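Local coordinates for structural protein VP1 (Trichodysplasia spinulosa-associated polyomavirus, PDB 4U60) that forms the pentameric capsomers of the polyomavirus coat and binds sialylated glycans such as that of the ganglioside GM1, at residues Pro139-Tyr149 and Thr169-Leu180; Asn198-Ser206 and Thr225-Leu236. One frame throughout, in Å; residues are numbered along the deposited sequence.

Contact 1: Pro139-Tyr149 and Thr169-Leu180. With GOL (glycerol), chain M.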
loop_
_atom_site.group_PDB
_atom_site.type_symbol
_atom_site.label_atom_id
_atom_site.label_comp_id
_atom_site.label_asym_id
_atom_site.label_seq_id
_atom_site.Cartn_x
_atom_site.Cartn_y
_atom_site.Cartn_z
ATOM N N PRO C 139 25.202 4.849 -23.328
ATOM C CA PRO C 139 24.331 5.888 -22.774
ATOM C C PRO C 139 22.850 5.533 -22.799
ATOM O O PRO C 139 22.381 4.831 -23.699
ATOM C CB PRO C 139 24.589 7.078 -23.685
ATOM C CG PRO C 139 26.015 6.890 -24.116
ATOM C CD PRO C 139 26.142 5.389 -24.332
ATOM N N LEU C 140 22.149 5.984 -21.767
ATOM C CA LEU C 140 20.709 5.808 -21.705
ATOM C C LEU C 140 20.102 6.509 -22.910
ATOM O O LEU C 140 20.419 7.661 -23.178
ATOM C CB LEU C 140 20.152 6.381 -20.409
ATOM C CG LEU C 140 18.637 6.337 -20.233
ATOM C CD1 LEU C 140 18.091 4.914 -20.105
ATOM C CD2 LEU C 140 18.203 7.178 -19.038
ATOM N N GLU C 141 19.245 5.802 -23.639
ATOM C CA GLU C 141 18.607 6.336 -24.823
ATOM C C GLU C 141 17.300 6.994 -24.398
ATOM O O GLU C 141 16.538 6.425 -23.635
ATOM C CB GLU C 141 18.423 5.237 -25.867
ATOM C CG GLU C 141 19.760 4.858 -26.486
ATOM C CD GLU C 141 19.795 3.488 -27.142
ATOM O OE1 GLU C 141 19.416 2.494 -26.485
ATOM O OE2 GLU C 141 20.284 3.411 -28.306
ATOM N N LEU C 142 17.092 8.213 -24.883
ATOM C CA LEU C 142 16.004 9.078 -24.421
ATOM C C LEU C 142 14.976 9.345 -25.516
ATOM O O LEU C 142 15.317 9.414 -26.712
ATOM C CB LEU C 142 16.554 10.427 -23.964
ATOM C CG LEU C 142 17.561 10.415 -22.810
ATOM C CD1 LEU C 142 18.150 11.806 -22.615
ATOM C CD2 LEU C 142 16.925 9.901 -21.524
ATOM N N GLN C 143 13.745 9.541 -25.064
ATOM C CA GLN C 143 12.602 9.972 -25.876
ATOM C C GLN C 143 12.150 11.316 -25.333
ATOM O O GLN C 143 12.026 11.497 -24.126
ATOM C CB GLN C 143 11.463 8.958 -25.788
ATOM C CG GLN C 143 10.133 9.408 -26.385
ATOM C CD GLN C 143 10.200 9.588 -27.884
ATOM O OE1 GLN C 143 10.670 8.706 -28.614
ATOM N NE2 GLN C 143 9.768 10.743 -28.355
ATOM N N PHE C 144 11.937 12.283 -26.211
ATOM C CA PHE C 144 11.361 13.563 -25.806
ATOM C C PHE C 144 9.853 13.404 -25.629
ATOM O O PHE C 144 9.159 12.860 -26.499
ATOM C CB PHE C 144 11.648 14.611 -26.880
ATOM C CG PHE C 144 11.305 16.020 -26.489
ATOM C CD1 PHE C 144 12.154 16.758 -25.702
ATOM C CD2 PHE C 144 10.125 16.607 -26.923
ATOM C CE1 PHE C 144 11.867 18.067 -25.352
ATOM C CE2 PHE C 144 9.824 17.916 -26.578
ATOM C CZ PHE C 144 10.668 18.622 -25.766
ATOM N N LEU C 145 9.333 13.908 -24.517
ATOM C CA LEU C 145 7.877 13.997 -24.310
ATOM C C LEU C 145 7.620 15.023 -23.236
ATOM O O LEU C 145 8.236 14.969 -22.172
ATOM C CB LEU C 145 7.265 12.644 -23.940
ATOM C CG LEU C 145 5.734 12.597 -23.945
ATOM C CD1 LEU C 145 5.224 11.199 -24.242
ATOM C CD2 LEU C 145 5.121 13.120 -22.668
ATOM N N THR C 146 6.740 15.981 -23.518
ATOM C CA THR C 146 6.529 17.118 -22.639
ATOM C C THR C 146 5.054 17.393 -22.387
ATOM O O THR C 146 4.186 17.096 -23.219
ATOM C CB THR C 146 7.166 18.410 -23.211
ATOM O OG1 THR C 146 6.926 19.512 -22.323
ATOM C CG2 THR C 146 6.630 18.740 -24.608
ATOM N N GLY C 147 4.773 17.985 -21.233
ATOM C CA GLY C 147 3.455 18.486 -20.909
ATOM C C GLY C 147 3.049 19.728 -21.686
ATOM O O GLY C 147 1.870 20.086 -21.714
ATOM N N ASN C 148 4.027 20.422 -22.254
ATOM C CA ASN C 148 3.760 21.666 -23.006
ATOM C C ASN C 148 4.772 21.826 -24.118
ATOM O O ASN C 148 5.928 22.146 -23.874
ATOM C CB ASN C 148 3.807 22.910 -22.080
ATOM C CG ASN C 148 3.599 24.214 -22.835
ATOM O OD1 ASN C 148 3.163 24.215 -23.986
ATOM N ND2 ASN C 148 3.923 25.336 -22.201
ATOM N N TYR C 149 4.334 21.612 -25.360
ATOM C CA TYR C 149 5.274 21.668 -26.480
ATOM C C TYR C 149 5.956 23.003 -26.630
ATOM O O TYR C 149 7.048 23.084 -27.199
ATOM C CB TYR C 149 4.587 21.287 -27.795
ATOM C CG TYR C 149 3.741 22.356 -28.471
ATOM C CD1 TYR C 149 2.391 22.495 -28.177
ATOM C CD2 TYR C 149 4.289 23.208 -29.434
ATOM C CE1 TYR C 149 1.598 23.468 -28.791
ATOM C CE2 TYR C 149 3.515 24.180 -30.061
ATOM C CZ TYR C 149 2.165 24.294 -29.752
ATOM O OH TYR C 149 1.400 25.257 -30.375
ATOM N N THR C 169 4.862 16.720 -29.755
ATOM C CA THR C 169 5.750 16.318 -28.661
ATOM C C THR C 169 5.049 16.183 -27.308
ATOM O O THR C 169 5.678 15.802 -26.327
ATOM C CB THR C 169 6.946 17.273 -28.508
ATOM O OG1 THR C 169 6.466 18.573 -28.137
ATOM C CG2 THR C 169 7.763 17.320 -29.780
ATOM N N GLN C 170 3.741 16.481 -27.252
ATOM C CA GLN C 170 2.925 16.175 -26.075
ATOM C C GLN C 170 2.481 14.705 -26.049
ATOM O O GLN C 170 1.978 14.241 -25.019
ATOM C CB GLN C 170 1.750 17.148 -25.934
ATOM C CG GLN C 170 2.243 18.548 -25.665
ATOM C CD GLN C 170 1.195 19.617 -25.538
ATOM O OE1 GLN C 170 1.543 20.797 -25.420
ATOM N NE2 GLN C 170 -0.093 19.232 -25.536
ATOM N N GLY C 171 2.717 14.020 -27.166
ATOM C CA GLY C 171 2.597 12.570 -27.290
ATOM C C GLY C 171 3.981 12.038 -27.606
ATOM O O GLY C 171 4.985 12.708 -27.346
ATOM N N LEU C 172 4.037 10.852 -28.203
ATOM C CA LEU C 172 5.312 10.254 -28.590
ATOM C C LEU C 172 5.553 10.555 -30.067
ATOM O O LEU C 172 4.848 10.047 -30.945
ATOM C CB LEU C 172 5.286 8.744 -28.313
ATOM C CG LEU C 172 6.638 8.020 -28.232
ATOM C CD1 LEU C 172 6.442 6.626 -27.646
ATOM C CD2 LEU C 172 7.354 7.948 -29.574
ATOM N N ASN C 173 6.540 11.414 -30.332
ATOM C CA ASN C 173 7.006 11.688 -31.679
ATOM C C ASN C 173 8.433 11.115 -31.733
ATOM O O ASN C 173 9.349 11.674 -31.134
ATOM C CB ASN C 173 6.989 13.178 -32.040
ATOM C CG ASN C 173 7.507 13.443 -33.440
ATOM O OD1 ASN C 173 8.305 12.665 -33.972
ATOM N ND2 ASN C 173 7.079 14.549 -34.063
ATOM N N PRO C 174 8.608 10.000 -32.448
ATOM C CA PRO C 174 9.919 9.326 -32.377
ATOM C C PRO C 174 11.033 10.017 -33.146
ATOM O O PRO C 174 12.191 9.559 -33.115
ATOM C CB PRO C 174 9.618 7.959 -32.981
ATOM C CG PRO C 174 8.524 8.229 -33.973
ATOM C CD PRO C 174 7.650 9.238 -33.262
ATOM N N HIS C 175 10.706 11.117 -33.834
ATOM C CA HIS C 175 11.739 11.969 -34.435
ATOM C C HIS C 175 12.455 12.841 -33.423
ATOM O O HIS C 175 13.388 13.551 -33.781
ATOM C CB HIS C 175 11.116 12.846 -35.519
ATOM C CG HIS C 175 10.617 12.061 -36.678
ATOM N ND1 HIS C 175 9.307 11.660 -36.823
ATOM C CD2 HIS C 175 11.290 11.563 -37.743
ATOM C CE1 HIS C 175 9.189 10.968 -37.943
ATOM N NE2 HIS C 175 10.373 10.906 -38.524
ATOM N N TYR C 176 12.008 12.829 -32.166
ATOM C CA TYR C 176 12.606 13.640 -31.106
ATOM C C TYR C 176 13.231 12.715 -30.044
ATOM O O TYR C 176 12.588 12.318 -29.058
ATOM C CB TYR C 176 11.545 14.537 -30.453
ATOM C CG TYR C 176 11.067 15.723 -31.258
ATOM C CD1 TYR C 176 10.211 15.568 -32.332
ATOM C CD2 TYR C 176 11.448 17.019 -30.907
ATOM C CE1 TYR C 176 9.776 16.654 -33.071
ATOM C CE2 TYR C 176 11.003 18.118 -31.620
ATOM C CZ TYR C 176 10.165 17.943 -32.699
ATOM O OH TYR C 176 9.731 19.038 -33.421
ATOM N N LYS C 177 14.480 12.342 -30.272
ATOM C CA LYS C 177 15.206 11.438 -29.386
ATOM C C LYS C 177 16.576 12.028 -29.040
ATOM O O LYS C 177 16.987 13.054 -29.601
ATOM C CB LYS C 177 15.327 10.060 -30.046
ATOM C CG LYS C 177 13.989 9.342 -30.189
ATOM C CD LYS C 177 14.105 7.950 -30.765
ATOM C CE LYS C 177 12.759 7.235 -30.746
ATOM N NZ LYS C 177 12.958 5.784 -30.943
ATOM N N GLN C 178 17.275 11.394 -28.100
ATOM C CA GLN C 178 18.593 11.852 -27.648
ATOM C C GLN C 178 19.226 10.712 -26.875
ATOM O O GLN C 178 18.617 9.659 -26.706
ATOM C CB GLN C 178 18.500 13.107 -26.766
ATOM C CG GLN C 178 18.954 14.405 -27.431
ATOM C CD GLN C 178 20.468 14.492 -27.539
ATOM O OE1 GLN C 178 21.188 13.516 -27.292
ATOM N NE2 GLN C 178 20.969 15.677 -27.896
ATOM N N LYS C 179 20.450 10.942 -26.427
ATOM C CA LYS C 179 21.145 10.033 -25.523
ATOM C C LYS C 179 21.652 10.841 -24.351
ATOM O O LYS C 179 22.096 11.967 -24.521
ATOM C CB LYS C 179 22.334 9.375 -26.220
ATOM C CG LYS C 179 21.914 8.448 -27.344
ATOM C CD LYS C 179 23.066 7.664 -27.913
ATOM C CE LYS C 179 22.574 6.715 -28.987
ATOM N NZ LYS C 179 23.711 6.004 -29.603
ATOM N N LEU C 180 21.583 10.254 -23.169
ATOM C CA LEU C 180 21.995 10.918 -21.940
ATOM C C LEU C 180 23.513 10.885 -21.818
ATOM O O LEU C 180 24.097 9.947 -21.263
ATOM C CB LEU C 180 21.330 10.258 -20.741
ATOM C CG LEU C 180 21.617 10.823 -19.337
ATOM C CD1 LEU C 180 21.492 12.337 -19.302
ATOM C CD2 LEU C 180 20.719 10.175 -18.294
HETATM C C1 GOL M . -3.242 22.215 -22.113
HETATM O O1 GOL M . -3.762 23.528 -21.825
HETATM C C2 GOL M . -1.934 22.305 -22.901
HETATM O O2 GOL M . -1.950 21.460 -24.050
HETATM C C3 GOL M . -0.767 21.834 -22.068
HETATM O O3 GOL M . 0.274 22.799 -22.137
HETATM O O HOH W 1 23.518 7.569 -19.802
HETATM O O HOH W 2 7.375 13.372 -28.510
HETATM O O HOH W 3 8.018 20.822 -28.653
#

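Contact 2: Asn198-Ser206 and Thr225-Leu236. With EDO (1,2-ethanediol), chain S.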
loop_
_atom_site.group_PDB
_atom_site.type_symbol
_atom_site.label_atom_id
_atom_site.label_comp_id
_atom_site.label_asym_id
_atom_site.label_seq_id
_atom_site.Cartn_x
_atom_site.Cartn_y
_atom_site.Cartn_z
ATOM N N ASN C 198 17.237 0.939 -25.672
ATOM C CA ASN C 198 17.733 0.545 -24.347
ATOM C C ASN C 198 17.804 -0.964 -24.126
ATOM O O ASN C 198 17.606 -1.460 -23.012
ATOM C CB ASN C 198 16.910 1.251 -23.247
ATOM C CG ASN C 198 17.247 2.716 -23.149
ATOM O OD1 ASN C 198 18.412 3.069 -22.990
ATOM N ND2 ASN C 198 16.266 3.579 -23.305
ATOM N N GLU C 199 18.167 -1.678 -25.169
ATOM C CA GLU C 199 18.341 -3.112 -25.094
ATOM C C GLU C 199 19.530 -3.496 -24.183
ATOM O O GLU C 199 19.561 -4.583 -23.633
ATOM C CB GLU C 199 18.540 -3.681 -26.501
ATOM C CG GLU C 199 17.341 -3.430 -27.430
ATOM C CD GLU C 199 17.352 -2.114 -28.241
ATOM O OE1 GLU C 199 18.160 -1.175 -27.973
ATOM O OE2 GLU C 199 16.501 -2.032 -29.185
ATOM N N ASN C 200 20.463 -2.566 -24.017
ATOM C CA ASN C 200 21.677 -2.780 -23.277
ATOM C C ASN C 200 21.758 -1.929 -22.000
ATOM O O ASN C 200 22.835 -1.697 -21.484
ATOM C CB ASN C 200 22.848 -2.470 -24.226
ATOM C CG ASN C 200 24.162 -3.047 -23.750
ATOM O OD1 ASN C 200 24.213 -4.128 -23.161
ATOM N ND2 ASN C 200 25.254 -2.329 -24.044
ATOM N N THR C 201 20.602 -1.502 -21.490
ATOM C CA THR C 201 20.468 -0.770 -20.223
ATOM C C THR C 201 19.271 -1.319 -19.471
ATOM O O THR C 201 18.279 -1.711 -20.074
ATOM C CB THR C 201 20.294 0.743 -20.481
ATOM O OG1 THR C 201 21.526 1.254 -21.035
ATOM C CG2 THR C 201 19.884 1.523 -19.222
ATOM N N ARG C 202 19.341 -1.338 -18.158
ATOM C CA ARG C 202 18.158 -1.615 -17.344
ATOM C C ARG C 202 17.802 -0.332 -16.633
ATOM O O ARG C 202 18.671 0.320 -16.062
ATOM C CB ARG C 202 18.455 -2.692 -16.310
ATOM C CG ARG C 202 19.121 -3.931 -16.867
ATOM C CD ARG C 202 18.297 -4.617 -17.954
ATOM N NE ARG C 202 19.016 -5.809 -18.361
ATOM C CZ ARG C 202 19.625 -5.999 -19.527
ATOM N NH1 ARG C 202 19.527 -5.130 -20.544
ATOM N NH2 ARG C 202 20.312 -7.101 -19.680
ATOM N N TYR C 203 16.532 0.042 -16.653
ATOM C CA TYR C 203 16.094 1.233 -15.908
ATOM C C TYR C 203 14.827 0.950 -15.099
ATOM O O TYR C 203 14.036 0.068 -15.439
ATOM C CB TYR C 203 15.886 2.471 -16.817
ATOM C CG TYR C 203 14.878 2.295 -17.929
ATOM C CD1 TYR C 203 13.508 2.460 -17.704
ATOM C CD2 TYR C 203 15.294 1.987 -19.220
ATOM C CE1 TYR C 203 12.589 2.300 -18.738
ATOM C CE2 TYR C 203 14.396 1.831 -20.259
ATOM C CZ TYR C 203 13.049 1.980 -20.017
ATOM O OH TYR C 203 12.148 1.816 -21.033
ATOM N N TYR C 204 14.704 1.684 -13.996
ATOM C CA TYR C 204 13.634 1.486 -13.019
ATOM C C TYR C 204 13.245 2.849 -12.541
ATOM O O TYR C 204 14.099 3.612 -12.108
ATOM C CB TYR C 204 14.101 0.637 -11.809
ATOM C CG TYR C 204 14.890 -0.587 -12.187
ATOM C CD1 TYR C 204 16.230 -0.481 -12.561
ATOM C CD2 TYR C 204 14.312 -1.837 -12.182
ATOM C CE1 TYR C 204 16.962 -1.596 -12.939
ATOM C CE2 TYR C 204 15.055 -2.968 -12.547
ATOM C CZ TYR C 204 16.377 -2.832 -12.920
ATOM O OH TYR C 204 17.157 -3.924 -13.283
ATOM N N GLY C 205 11.947 3.139 -12.535
ATOM C CA GLY C 205 11.505 4.452 -12.093
ATOM C C GLY C 205 10.132 4.443 -11.447
ATOM O O GLY C 205 9.319 3.537 -11.668
ATOM N N SER C 206 9.893 5.470 -10.620
ATOM C CA SER C 206 8.611 5.696 -9.992
ATOM C C SER C 206 8.339 7.184 -9.838
ATOM O O SER C 206 9.255 7.994 -9.739
ATOM C CB SER C 206 8.541 5.041 -8.616
ATOM O OG SER C 206 9.505 5.585 -7.760
ATOM N N THR C 225 19.813 -5.799 -6.815
ATOM C CA THR C 225 18.965 -5.784 -8.012
ATOM C C THR C 225 19.718 -6.529 -9.129
ATOM O O THR C 225 20.807 -6.133 -9.495
ATOM C CB THR C 225 18.702 -4.350 -8.464
ATOM O OG1 THR C 225 18.089 -3.606 -7.392
ATOM C CG2 THR C 225 17.819 -4.339 -9.697
ATOM N N VAL C 226 19.151 -7.618 -9.617
ATOM C CA VAL C 226 19.748 -8.410 -10.682
ATOM C C VAL C 226 19.552 -7.675 -12.011
ATOM O O VAL C 226 18.440 -7.275 -12.345
ATOM C CB VAL C 226 19.118 -9.818 -10.726
ATOM C CG1 VAL C 226 19.637 -10.612 -11.919
ATOM C CG2 VAL C 226 19.395 -10.567 -9.426
ATOM N N LEU C 227 20.653 -7.482 -12.742
ATOM C CA LEU C 227 20.643 -6.792 -14.035
ATOM C C LEU C 227 20.609 -7.742 -15.241
ATOM O O LEU C 227 20.511 -7.302 -16.390
ATOM C CB LEU C 227 21.849 -5.845 -14.133
ATOM C CG LEU C 227 21.890 -4.713 -13.097
ATOM C CD1 LEU C 227 23.261 -4.049 -13.132
ATOM C CD2 LEU C 227 20.804 -3.684 -13.367
ATOM N N LEU C 228 20.710 -9.036 -14.981
ATOM C CA LEU C 228 20.599 -10.038 -16.044
ATOM C C LEU C 228 19.201 -10.015 -16.670
ATOM O O LEU C 228 18.198 -9.857 -15.977
ATOM C CB LEU C 228 20.884 -11.420 -15.484
ATOM C CG LEU C 228 22.260 -11.610 -14.823
ATOM C CD1 LEU C 228 22.456 -13.075 -14.460
ATOM C CD2 LEU C 228 23.401 -11.138 -15.712
ATOM N N ASP C 229 19.129 -10.168 -17.982
ATOM C CA ASP C 229 17.824 -10.250 -18.638
ATOM C C ASP C 229 17.270 -11.669 -18.578
ATOM O O ASP C 229 17.836 -12.540 -17.904
ATOM C CB ASP C 229 17.908 -9.694 -20.058
ATOM C CG ASP C 229 18.738 -10.552 -21.011
ATOM O OD1 ASP C 229 19.054 -11.726 -20.727
ATOM O OD2 ASP C 229 19.087 -10.009 -22.081
ATOM N N GLU C 230 16.169 -11.904 -19.298
ATOM C CA GLU C 230 15.512 -13.218 -19.323
ATOM C C GLU C 230 16.379 -14.336 -19.914
ATOM O O GLU C 230 16.139 -15.514 -19.645
ATOM C CB GLU C 230 14.149 -13.151 -20.046
ATOM C CG GLU C 230 14.177 -12.605 -21.474
ATOM C CD GLU C 230 13.852 -11.126 -21.547
ATOM O OE1 GLU C 230 14.541 -10.329 -20.875
ATOM O OE2 GLU C 230 12.907 -10.739 -22.282
ATOM N N ASN C 231 17.383 -13.969 -20.711
ATOM C CA ASN C 231 18.326 -14.942 -21.253
ATOM C C ASN C 231 19.601 -15.060 -20.419
ATOM O O ASN C 231 20.546 -15.691 -20.843
ATOM C CB ASN C 231 18.697 -14.568 -22.690
ATOM C CG ASN C 231 17.480 -14.458 -23.594
ATOM O OD1 ASN C 231 16.665 -15.375 -23.654
ATOM N ND2 ASN C 231 17.342 -13.334 -24.281
ATOM N N GLY C 232 19.636 -14.432 -19.245
ATOM C CA GLY C 232 20.799 -14.514 -18.374
ATOM C C GLY C 232 21.959 -13.605 -18.751
ATOM O O GLY C 232 23.097 -13.829 -18.312
ATOM N N VAL C 233 21.679 -12.557 -19.523
ATOM C CA VAL C 233 22.727 -11.649 -19.990
ATOM C C VAL C 233 22.509 -10.254 -19.425
ATOM O O VAL C 233 21.428 -9.710 -19.557
ATOM C CB VAL C 233 22.755 -11.563 -21.535
ATOM C CG1 VAL C 233 23.941 -10.727 -21.990
ATOM C CG2 VAL C 233 22.827 -12.957 -22.146
ATOM N N GLY C 234 23.553 -9.691 -18.819
ATOM C CA GLY C 234 23.524 -8.337 -18.279
ATOM C C GLY C 234 23.946 -7.327 -19.336
ATOM O O GLY C 234 24.419 -7.714 -20.412
ATOM N N PRO C 235 23.841 -6.026 -19.022
ATOM C CA PRO C 235 24.387 -5.007 -19.922
ATOM C C PRO C 235 25.871 -5.276 -20.238
ATOM O O PRO C 235 26.640 -5.613 -19.335
ATOM C CB PRO C 235 24.218 -3.720 -19.128
ATOM C CG PRO C 235 23.044 -3.978 -18.230
ATOM C CD PRO C 235 23.219 -5.420 -17.824
ATOM N N LEU C 236 26.240 -5.141 -21.503
ATOM C CA LEU C 236 27.619 -5.378 -21.980
ATOM C C LEU C 236 28.267 -4.030 -22.258
ATOM O O LEU C 236 27.715 -3.201 -22.977
ATOM C CB LEU C 236 27.610 -6.280 -23.199
ATOM C CG LEU C 236 26.999 -7.669 -22.964
ATOM C CD1 LEU C 236 26.845 -8.405 -24.288
ATOM C CD2 LEU C 236 27.836 -8.506 -22.012
HETATM C C1 EDO S . 22.099 -6.769 -22.626
HETATM O O1 EDO S . 20.918 -7.542 -22.376
HETATM C C2 EDO S . 23.002 -7.460 -23.653
HETATM O O2 EDO S . 23.511 -6.515 -24.614
HETATM O O HOH W 4 16.174 -6.382 -13.378
#

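Contact 1: Pro139-Tyr149 and Thr169-Leu180
Gln143 and Gln170 each send an amide across to the opposite backbone, by different torsions. In Gln143, CG stands anti to the backbone N (chi1 170°) and the chain then bends at chi2 (66°), which folds the amide back over the turn of the partner segment. Gln170 instead runs straight out beyond CG, far enough to reach Tyr149. The NE2 of Gln143 donates to Asn173 O at 3.0 Å and also to Phe144 O, both acceptors lying in its amide plane, which fixes the rotation of the group. Asn173 O takes Tyr176 N from the opposite face, the bond inside the type I turn Asn173-Tyr176. The other amide end, Gln143 OE1, lies 3.5 Å from Leu172 CD2 and beside the aliphatic chain of Lys177, whose ammonium is salt-bridged to Asp194. This turn lies in the connection between strands 141-144 and 177-179, an antiparallel pair in a small three-stranded sheet set against the VP1 jelly roll. Leu142 N to Gln178 O (2.8 Å) and its return bond mark the hydrogen-bonded pair. On the sheet face of Leu142, CD1 packs 4.0 Å from Leu180 CB, leucines suiting a site covered by Trp191 and the main sheet. Farther on, the edge of the Phe144 ring meets Thr169 CB at 3.5 Å; the methyl of Thr169 sits over the centre of the Tyr176 ring. Beyond the strands, Gln170 OE1 uses an in-plane lone pair to accept from Tyr149 N at 2.9 Å, while its NE2 donates to Tyr43 O of the second subunit and to a glycerol. A water donates to Phe144 O and Gly171 O and accepts from Asn173 N, satisfying polar backbone atoms where the 171-173 backbone swings out from Phe144.

Contact 2: Asn198-Ser206 and Thr225-Leu236
Asn200 and Leu236 are joined by two nearly straight hydrogen bonds: Leu236 N donates to Asn200 OD1, and Asn200 ND2 donates to Leu236 O, each 2.8 Å long. The carboxamide thus pairs with the backbone of one residue much as a neighbouring strand would, a task for which asparagine, carrying donor and acceptor side by side, is well suited. ND2 has a second partner in Glu138. Beside this grip Pro235 CB rests 3.4 Å from Asn200 O, and the proline ring reaches on to Arg202, its CD lying over one face of the guanidinium, offset toward the rim.

Arg202 bends at chi2 (-59°), which turns its head in among the backbone carbonyls of 227-236; NE donates to Leu227 O at 2.9 Å. The arginine leaves strand 201-208 of the jelly-roll sheet and reaches the loop that follows strand 225-226, where Asp229 OD1 closes an Asx turn by accepting from Asn231 N, and also takes Val233 N from the opposite face of the carboxylate.

The pairing of Arg202 with Asp229 is looser. Asp229 OD2 lies 4.0 Å from Arg202 NH2, well out of the guanidinium plane, so this long salt bridge is one of charges without a directed N-H. An ethanediol, probably from the crystallisation liquor, bridges Arg202 and Asn200: its O1 accepts from Arg202 NH2 at 2.8 Å and its O2 donates to Asn200 OD1. Near strand 225-226 the touch is light too, for the hydroxyl end of Tyr204 meets Leu227 CD2 and Thr225 CG2, both at 3.7 Å, and reaches Val226 O through a water.

In the fold
Followed from the N terminus, the chain leaves strand 129-136 of the main sheet and enters contact 1, which closes the loop between Tyr149 and Thr169. It then passes through strand 191-193, the other neighbour of strand 141-144, and returns to the main sheet at strand 201-208. There contact 2 opens, closing the excursion through strand 216-220. The two loops lie in series, neither enclosing nor crossing the other. Their centres are 21 Å apart, yet their first segments meet: Glu141 OE1 lies 2.8 Å from Asn198 N, probably hydrogen-bonded, and Leu140 packs against Thr201. Contact 1 thus ties the small outer sheet together, contact 2 ties strand 201-208 of the jelly roll to the loop after strand 225-226, and both border the second subunit.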